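Local atomic coordinates of T cell receptor mu chain (PDB entry 7L15), a protein that pairs with a gamma chain to form the marsupial gamma-mu T cell receptor, which probably recognises antigen through its variable domains. Residues E129-F141 with A150-H162. Residues are numbered along the deposited sequence; the frame is centred on the assembly and turned at random.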
ATOM      1  N   GLU A 129       6.984  13.969   3.335  1.00 43.48           N
ATOM      2  CA  GLU A 129       8.386  13.621   3.478  1.00 48.27           C
ATOM      3  C   GLU A 129       8.889  14.199   4.787  1.00 43.98           C
ATOM      4  O   GLU A 129       8.243  15.075   5.369  1.00 43.41           O
ATOM      5  CB  GLU A 129       9.209  14.127   2.290  1.00 44.90           C
ATOM      6  CG  GLU A 129       9.319  15.618   2.207  1.00 53.56           C
ATOM      7  CD  GLU A 129      10.020  16.056   0.930  1.00 62.29           C
ATOM      8  OE1 GLU A 129      10.172  17.286   0.744  1.00 51.76           O
ATOM      9  OE2 GLU A 129      10.408  15.163   0.122  1.00 64.45           O
ATOM     10  N   PRO A 130       9.994  13.683   5.312  1.00 42.38           N
ATOM     11  CA  PRO A 130      10.479  14.169   6.606  1.00 44.29           C
ATOM     12  C   PRO A 130      10.808  15.651   6.565  1.00 46.67           C
ATOM     13  O   PRO A 130      11.195  16.205   5.532  1.00 43.54           O
ATOM     14  CB  PRO A 130      11.739  13.332   6.864  1.00 40.01           C
ATOM     15  CG  PRO A 130      11.906  12.433   5.671  1.00 44.96           C
ATOM     16  CD  PRO A 130      10.631  12.415   4.920  1.00 39.88           C
ATOM     17  N   ARG A 131      10.629  16.304   7.703  1.00 41.01           N
ATOM     18  CA  ARG A 131      10.987  17.704   7.766  1.00 51.52           C
ATOM     19  C   ARG A 131      12.509  17.821   7.789  1.00 45.11           C
ATOM     20  O   ARG A 131      13.186  16.974   8.380  1.00 43.04           O
ATOM     21  CB  ARG A 131      10.343  18.393   8.967  1.00 50.28           C
ATOM     22  CG  ARG A 131      11.139  18.429  10.213  1.00 61.41           C
ATOM     23  CD  ARG A 131      10.355  17.783  11.339  1.00 72.81           C
ATOM     24  NE  ARG A 131       9.317  18.655  11.878  1.00 78.42           N
ATOM     25  CZ  ARG A 131       8.218  18.206  12.479  1.00 81.69           C
ATOM     26  NH1 ARG A 131       8.012  16.898  12.588  1.00 76.68           N
ATOM     27  NH2 ARG A 131       7.318  19.061  12.956  1.00 82.15           N
ATOM     28  N   PRO A 132      13.075  18.808   7.094  1.00 43.44           N
ATOM     29  CA  PRO A 132      14.531  18.942   7.062  1.00 44.68           C
ATOM     30  C   PRO A 132      15.098  19.138   8.458  1.00 42.38           C
ATOM     31  O   PRO A 132      14.438  19.650   9.368  1.00 49.39           O
ATOM     32  CB  PRO A 132      14.750  20.176   6.179  1.00 52.03           C
ATOM     33  CG  PRO A 132      13.531  20.211   5.291  1.00 46.62           C
ATOM     34  CD  PRO A 132      12.423  19.803   6.228  1.00 43.59           C
ATOM     35  N   ALA A 133      16.322  18.668   8.628  1.00 36.65           N
ATOM     36  CA  ALA A 133      17.035  18.784   9.888  1.00 38.22           C
ATOM     37  C   ALA A 133      18.507  18.651   9.555  1.00 41.65           C
ATOM     38  O   ALA A 133      18.878  18.513   8.384  1.00 42.56           O
ATOM     39  CB  ALA A 133      16.541  17.744  10.898  1.00 43.25           C
ATOM     40  N   ALA A 134      19.346  18.709  10.583  1.00 35.23           N
ATOM     41  CA  ALA A 134      20.781  18.806  10.353  1.00 31.49           C
ATOM     42  C   ALA A 134      21.264  17.634   9.501  1.00 43.01           C
ATOM     43  O   ALA A 134      20.790  16.507   9.670  1.00 41.11           O
ATOM     44  CB  ALA A 134      21.551  18.838  11.678  1.00 33.53           C
ATOM     45  N   PRO A 135      22.195  17.869   8.580  1.00 51.72           N
ATOM     46  CA  PRO A 135      22.762  16.770   7.788  1.00 53.50           C
ATOM     47  C   PRO A 135      23.335  15.692   8.689  1.00 47.86           C
ATOM     48  O   PRO A 135      23.850  15.971   9.766  1.00 41.55           O
ATOM     49  CB  PRO A 135      23.867  17.458   6.979  1.00 54.70           C
ATOM     50  CG  PRO A 135      24.240  18.656   7.828  1.00 55.33           C
ATOM     51  CD  PRO A 135      22.918  19.136   8.360  1.00 51.07           C
ATOM     52  N   LEU A 136      23.225  14.446   8.237  1.00 47.03           N
ATOM     53  CA  LEU A 136      23.578  13.290   9.051  1.00 46.73           C
ATOM     54  C   LEU A 136      24.266  12.266   8.159  1.00 42.88           C
ATOM     55  O   LEU A 136      23.648  11.734   7.232  1.00 42.16           O
ATOM     56  CB  LEU A 136      22.321  12.695   9.701  1.00 49.44           C
ATOM     57  CG  LEU A 136      22.474  11.647  10.798  1.00 51.50           C
ATOM     58  CD1 LEU A 136      23.261  12.233  11.955  1.00 45.13           C
ATOM     59  CD2 LEU A 136      21.115  11.150  11.289  1.00 56.84           C
ATOM     60  N   SER A 137      25.540  12.013   8.405  1.00 43.92           N
ATOM     61  CA  SER A 137      26.249  11.018   7.609  1.00 47.07           C
ATOM     62  C   SER A 137      25.799   9.618   8.013  1.00 45.60           C
ATOM     63  O   SER A 137      25.574   9.365   9.196  1.00 42.62           O
ATOM     64  CB  SER A 137      27.755  11.132   7.806  1.00 43.37           C
ATOM     65  OG  SER A 137      28.227  12.389   7.372  1.00 52.04           O
ATOM     66  N   PRO A 138      25.663   8.698   7.062  1.00 44.91           N
ATOM     67  CA  PRO A 138      25.269   7.329   7.405  1.00 44.91           C
ATOM     68  C   PRO A 138      26.429   6.522   7.959  1.00 43.65           C
ATOM     69  O   PRO A 138      27.606   6.864   7.791  1.00 44.81           O
ATOM     70  CB  PRO A 138      24.820   6.750   6.062  1.00 42.96           C
ATOM     71  CG  PRO A 138      25.679   7.476   5.051  1.00 39.85           C
ATOM     72  CD  PRO A 138      25.761   8.894   5.601  1.00 41.24           C
ATOM     73  N   SER A 139      26.068   5.436   8.635  1.00 41.28           N
ATOM     74  CA  SER A 139      26.988   4.339   8.899  1.00 47.68           C
ATOM     75  C   SER A 139      26.724   3.231   7.886  1.00 47.13           C
ATOM     76  O   SER A 139      25.645   3.158   7.294  1.00 37.06           O
ATOM     77  CB  SER A 139      26.829   3.811  10.330  1.00 52.38           C
ATOM     78  OG  SER A 139      25.462   3.791  10.707  1.00 67.36           O
ATOM     79  N   VAL A 140      27.734   2.384   7.665  1.00 37.76           N
ATOM     80  CA  VAL A 140      27.696   1.406   6.584  1.00 39.36           C
ATOM     81  C   VAL A 140      28.080   0.035   7.129  1.00 38.19           C
ATOM     82  O   VAL A 140      29.134  -0.118   7.751  1.00 48.53           O
ATOM     83  CB  VAL A 140      28.624   1.819   5.425  1.00 47.69           C
ATOM     84  CG1 VAL A 140      28.597   0.787   4.325  1.00 42.88           C
ATOM     85  CG2 VAL A 140      28.208   3.188   4.886  1.00 46.81           C
ATOM     86  N   PHE A 141      27.240  -0.966   6.868  1.00 39.39           N
ATOM     87  CA  PHE A 141      27.476  -2.320   7.346  1.00 37.72           C
ATOM     88  C   PHE A 141      27.308  -3.297   6.204  1.00 43.44           C
ATOM     89  O   PHE A 141      26.328  -3.210   5.457  1.00 47.34           O
ATOM     90  CB  PHE A 141      26.512  -2.669   8.477  1.00 42.69           C
ATOM     91  CG  PHE A 141      26.481  -1.637   9.552  1.00 45.21           C
ATOM     92  CD1 PHE A 141      27.447  -1.635  10.554  1.00 44.45           C
ATOM     93  CD2 PHE A 141      25.516  -0.651   9.553  1.00 37.10           C
ATOM     94  CE1 PHE A 141      27.439  -0.647  11.551  1.00 44.62           C
ATOM     95  CE2 PHE A 141      25.493   0.327  10.557  1.00 47.78           C
ATOM     96  CZ  PHE A 141      26.456   0.325  11.557  1.00 40.04           C
ATOM     97  N   ALA A 150      24.302  -7.853   1.213  1.00 51.41           N
ATOM     98  CA  ALA A 150      23.516  -6.664   1.472  1.00 47.08           C
ATOM     99  C   ALA A 150      24.440  -5.627   2.079  1.00 50.02           C
ATOM    100  O   ALA A 150      25.249  -5.937   2.950  1.00 51.25           O
ATOM    101  CB  ALA A 150      22.341  -6.941   2.428  1.00 38.70           C
ATOM    102  N   CYS A 151      24.329  -4.404   1.605  1.00 45.64           N
ATOM    103  CA  CYS A 151      25.021  -3.282   2.210  1.00 48.91           C
ATOM    104  C   CYS A 151      23.972  -2.443   2.934  1.00 37.16           C
ATOM    105  O   CYS A 151      23.067  -1.905   2.302  1.00 39.47           O
ATOM    106  CB  CYS A 151      25.775  -2.486   1.142  1.00 53.70           C
ATOM    107  SG  CYS A 151      26.559  -1.067   1.797  1.00 58.28           S
ATOM    108  N   LEU A 152      24.077  -2.359   4.257  1.00 40.43           N
ATOM    109  CA  LEU A 152      23.089  -1.681   5.087  1.00 38.89           C
ATOM    110  C   LEU A 152      23.587  -0.280   5.407  1.00 41.70           C
ATOM    111  O   LEU A 152      24.683  -0.116   5.950  1.00 47.65           O
ATOM    112  CB  LEU A 152      22.837  -2.473   6.369  1.00 41.66           C
ATOM    113  CG  LEU A 152      22.167  -1.750   7.530  1.00 44.25           C
ATOM    114  CD1 LEU A 152      20.805  -1.288   7.126  1.00 45.48           C
ATOM    115  CD2 LEU A 152      22.057  -2.725   8.712  1.00 45.51           C
ATOM    116  N   ILE A 153      22.772   0.723   5.101  1.00 44.15           N
ATOM    117  CA  ILE A 153      23.162   2.124   5.195  1.00 42.76           C
ATOM    118  C   ILE A 153      22.146   2.830   6.092  1.00 43.88           C
ATOM    119  O   ILE A 153      20.990   3.017   5.687  1.00 38.83           O
ATOM    120  CB  ILE A 153      23.224   2.764   3.805  1.00 38.13           C
ATOM    121  CG1 ILE A 153      24.157   1.937   2.921  1.00 36.53           C
ATOM    122  CG2 ILE A 153      23.691   4.232   3.900  1.00 36.40           C
ATOM    123  CD1 ILE A 153      23.943   2.182   1.436  1.00 40.67           C
ATOM    124  N   ARG A 154      22.563   3.239   7.298  1.00 41.30           N
ATOM    125  CA  ARG A 154      21.607   3.618   8.342  1.00 42.94           C
ATOM    126  C   ARG A 154      21.682   5.087   8.722  1.00 49.10           C
ATOM    127  O   ARG A 154      22.748   5.604   9.070  1.00 47.40           O
ATOM    128  CB  ARG A 154      21.794   2.778   9.604  1.00 45.15           C
ATOM    129  CG  ARG A 154      21.463   1.336   9.385  1.00 53.50           C
ATOM    130  CD  ARG A 154      20.703   0.683  10.528  1.00 48.63           C
ATOM    131  NE  ARG A 154      20.189   1.616  11.518  1.00 45.72           N
ATOM    132  CZ  ARG A 154      20.350   1.472  12.828  1.00 43.62           C
ATOM    133  NH1 ARG A 154      19.837   2.365  13.652  1.00 50.37           N
ATOM    134  NH2 ARG A 154      21.002   0.417  13.317  1.00 34.85           N
ATOM    135  N   ASN A 155      20.525   5.739   8.683  1.00 58.12           N
ATOM    136  CA  ASN A 155      20.308   7.027   9.319  1.00 55.83           C
ATOM    137  C   ASN A 155      21.199   8.087   8.682  1.00 45.61           C
ATOM    138  O   ASN A 155      22.280   8.432   9.179  1.00 49.98           O
ATOM    139  CB  ASN A 155      20.494   6.880  10.829  1.00 55.33           C
ATOM    140  CG  ASN A 155      19.601   5.772  11.403  1.00 58.58           C
ATOM    141  OD1 ASN A 155      20.070   4.872  12.105  1.00 66.92           O
ATOM    142  ND2 ASN A 155      18.315   5.825  11.077  1.00 48.08           N
ATOM    143  N   PHE A 156      20.744   8.576   7.539  1.00 37.13           N
ATOM    144  CA  PHE A 156      21.370   9.693   6.866  1.00 39.96           C
ATOM    145  C   PHE A 156      20.304  10.698   6.480  1.00 42.22           C
ATOM    146  O   PHE A 156      19.122  10.374   6.367  1.00 46.76           O
ATOM    147  CB  PHE A 156      22.157   9.245   5.633  1.00 33.69           C
ATOM    148  CG  PHE A 156      21.387   8.380   4.681  1.00 32.78           C
ATOM    149  CD1 PHE A 156      21.270   7.015   4.907  1.00 34.67           C
ATOM    150  CD2 PHE A 156      20.818   8.920   3.538  1.00 32.47           C
ATOM    151  CE1 PHE A 156      20.579   6.211   4.017  1.00 34.94           C
ATOM    152  CE2 PHE A 156      20.125   8.123   2.638  1.00 37.90           C
ATOM    153  CZ  PHE A 156      20.000   6.767   2.882  1.00 40.84           C
ATOM    154  N   TYR A 157      20.739  11.931   6.286  1.00 41.93           N
ATOM    155  CA  TYR A 157      19.866  12.971   5.845  1.00 33.51           C
ATOM    156  C   TYR A 157      20.808  13.985   5.212  1.00 38.67           C
ATOM    157  O   TYR A 157      21.881  14.238   5.781  1.00 39.76           O
ATOM    158  CB  TYR A 157      19.059  13.604   6.987  1.00 32.88           C
ATOM    159  CG  TYR A 157      18.058  14.571   6.401  1.00 46.61           C
ATOM    160  CD1 TYR A 157      16.840  14.109   5.904  1.00 42.05           C
ATOM    161  CD2 TYR A 157      18.361  15.924   6.261  1.00 37.51           C
ATOM    162  CE1 TYR A 157      15.929  14.974   5.306  1.00 39.02           C
ATOM    163  CE2 TYR A 157      17.438  16.812   5.655  1.00 40.04           C
ATOM    164  CZ  TYR A 157      16.227  16.318   5.188  1.00 40.37           C
ATOM    165  OH  TYR A 157      15.311  17.158   4.593  1.00 48.89           O
ATOM    166  N   PRO A 158      20.461  14.573   4.050  1.00 38.01           N
ATOM    167  CA  PRO A 158      19.284  14.314   3.214  1.00 38.93           C
ATOM    168  C   PRO A 158      19.394  12.974   2.450  1.00 41.25           C
ATOM    169  O   PRO A 158      20.400  12.261   2.575  1.00 38.75           O
ATOM    170  CB  PRO A 158      19.279  15.513   2.240  1.00 36.46           C
ATOM    171  CG  PRO A 158      20.750  15.831   2.069  1.00 46.30           C
ATOM    172  CD  PRO A 158      21.374  15.551   3.422  1.00 44.95           C
ATOM    173  N   LYS A 159      18.384  12.665   1.635  1.00 43.36           N
ATOM    174  CA  LYS A 159      18.236  11.327   1.064  1.00 42.47           C
ATOM    175  C   LYS A 159      19.189  11.052  -0.092  1.00 43.97           C
ATOM    176  O   LYS A 159      19.424   9.882  -0.400  1.00 44.05           O
ATOM    177  CB  LYS A 159      16.791  11.099   0.573  1.00 45.49           C
ATOM    178  CG  LYS A 159      16.469  11.811  -0.734  1.00 39.82           C
ATOM    179  CD  LYS A 159      14.989  11.766  -1.091  1.00 55.87           C
ATOM    180  CE  LYS A 159      14.279  13.020  -0.623  1.00 67.14           C
ATOM    181  NZ  LYS A 159      13.216  13.467  -1.572  1.00 69.83           N
ATOM    182  N   GLU A 160      19.711  12.080  -0.758  1.00 37.00           N
ATOM    183  CA  GLU A 160      20.575  11.850  -1.910  1.00 41.19           C
ATOM    184  C   GLU A 160      21.869  11.167  -1.462  1.00 47.67           C
ATOM    185  O   GLU A 160      22.557  11.650  -0.549  1.00 42.64           O
ATOM    186  CB  GLU A 160      20.879  13.163  -2.637  1.00 44.24           C
ATOM    187  CG  GLU A 160      19.664  13.807  -3.305  1.00 58.47           C
ATOM    188  CD  GLU A 160      18.740  14.504  -2.314  1.00 60.95           C
ATOM    189  OE1 GLU A 160      19.216  14.865  -1.222  1.00 57.43           O
ATOM    190  OE2 GLU A 160      17.541  14.682  -2.629  1.00 65.17           O
ATOM    191  N   LEU A 161      22.182  10.024  -2.081  1.00 41.42           N
ATOM    192  CA  LEU A 161      23.483   9.390  -1.901  1.00 40.78           C
ATOM    193  C   LEU A 161      23.794   8.534  -3.119  1.00 42.69           C
ATOM    194  O   LEU A 161      22.931   8.242  -3.946  1.00 44.97           O
ATOM    195  CB  LEU A 161      23.563   8.549  -0.610  1.00 47.07           C
ATOM    196  CG  LEU A 161      22.499   7.515  -0.200  1.00 55.21           C
ATOM    197  CD1 LEU A 161      21.799   6.874  -1.378  1.00 57.55           C
ATOM    198  CD2 LEU A 161      23.087   6.425   0.674  1.00 49.16           C
ATOM    199  N   HIS A 162      25.043   8.112  -3.199  1.00 45.23           N
ATOM    200  CA  HIS A 162      25.510   7.212  -4.234  1.00 45.42           C
ATOM    201  C   HIS A 162      26.160   6.029  -3.542  1.00 43.25           C
ATOM    202  O   HIS A 162      26.951   6.220  -2.611  1.00 45.71           O
ATOM    203  CB  HIS A 162      26.499   7.923  -5.159  1.00 44.27           C
ATOM    204  CG  HIS A 162      26.838   7.160  -6.396  1.00 57.40           C
ATOM    205  ND1 HIS A 162      27.939   6.332  -6.481  1.00 60.65           N
ATOM    206  CD2 HIS A 162      26.239   7.118  -7.610  1.00 57.40           C
ATOM    207  CE1 HIS A 162      28.001   5.809  -7.692  1.00 59.47           C
ATOM    208  NE2 HIS A 162      26.985   6.273  -8.397  1.00 63.22           N
TER
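Phe-141 and Leu-152 illustrate how the first two strands of an immunoglobulin constant domain pair antiparallel. Leu-152 N gives Phe-141 O a nearly straight bond of 2.7 Å, and Phe-141 N returns one to Leu-152 O; the next hydrogen-bonded pair, Ser-139 with Arg-154, has one weak member. Past the G1 bulge that Asn-155 and Phe-156 form opposite Tyr-187, pairing resumes as a single bridge, Leu-136 N to Tyr-157 O at 2.8 Å, answered by Tyr-157 N on a lone pair of Leu-136 O.

Val-140, Cys-151 and Ile-153 carry the inward apolar contacts. Val-140 CG1 lies 3.7 Å from Cys-151 SG, whose disulfide reaches Cys-203; Pro-138 CB meets Ile-153 CG2 at 3.5 Å, and Pro-138 CD rests on Phe-156 CB. With CG anti to the backbone N (chi1 -173°), Tyr-157 lays its ring end against Pro-132 and Ala-133 of the interdomain linker.

Charge adds a long salt bridge, Glu-129 OE2 to Lys-159 NZ at 3.7 Å. Arg-154, weakly bonded to Asn-155 OD1, forms a salt bridge with Glu-136 of the gamma chain; Asn-155 ND2 bonds Thr-186 OG1. Within this chain strand 139-145 is an outer strand of its sheet, with strand 148-156 between it and strand 187-194, and strand 201-207 packing against Val-140 and Ile-153.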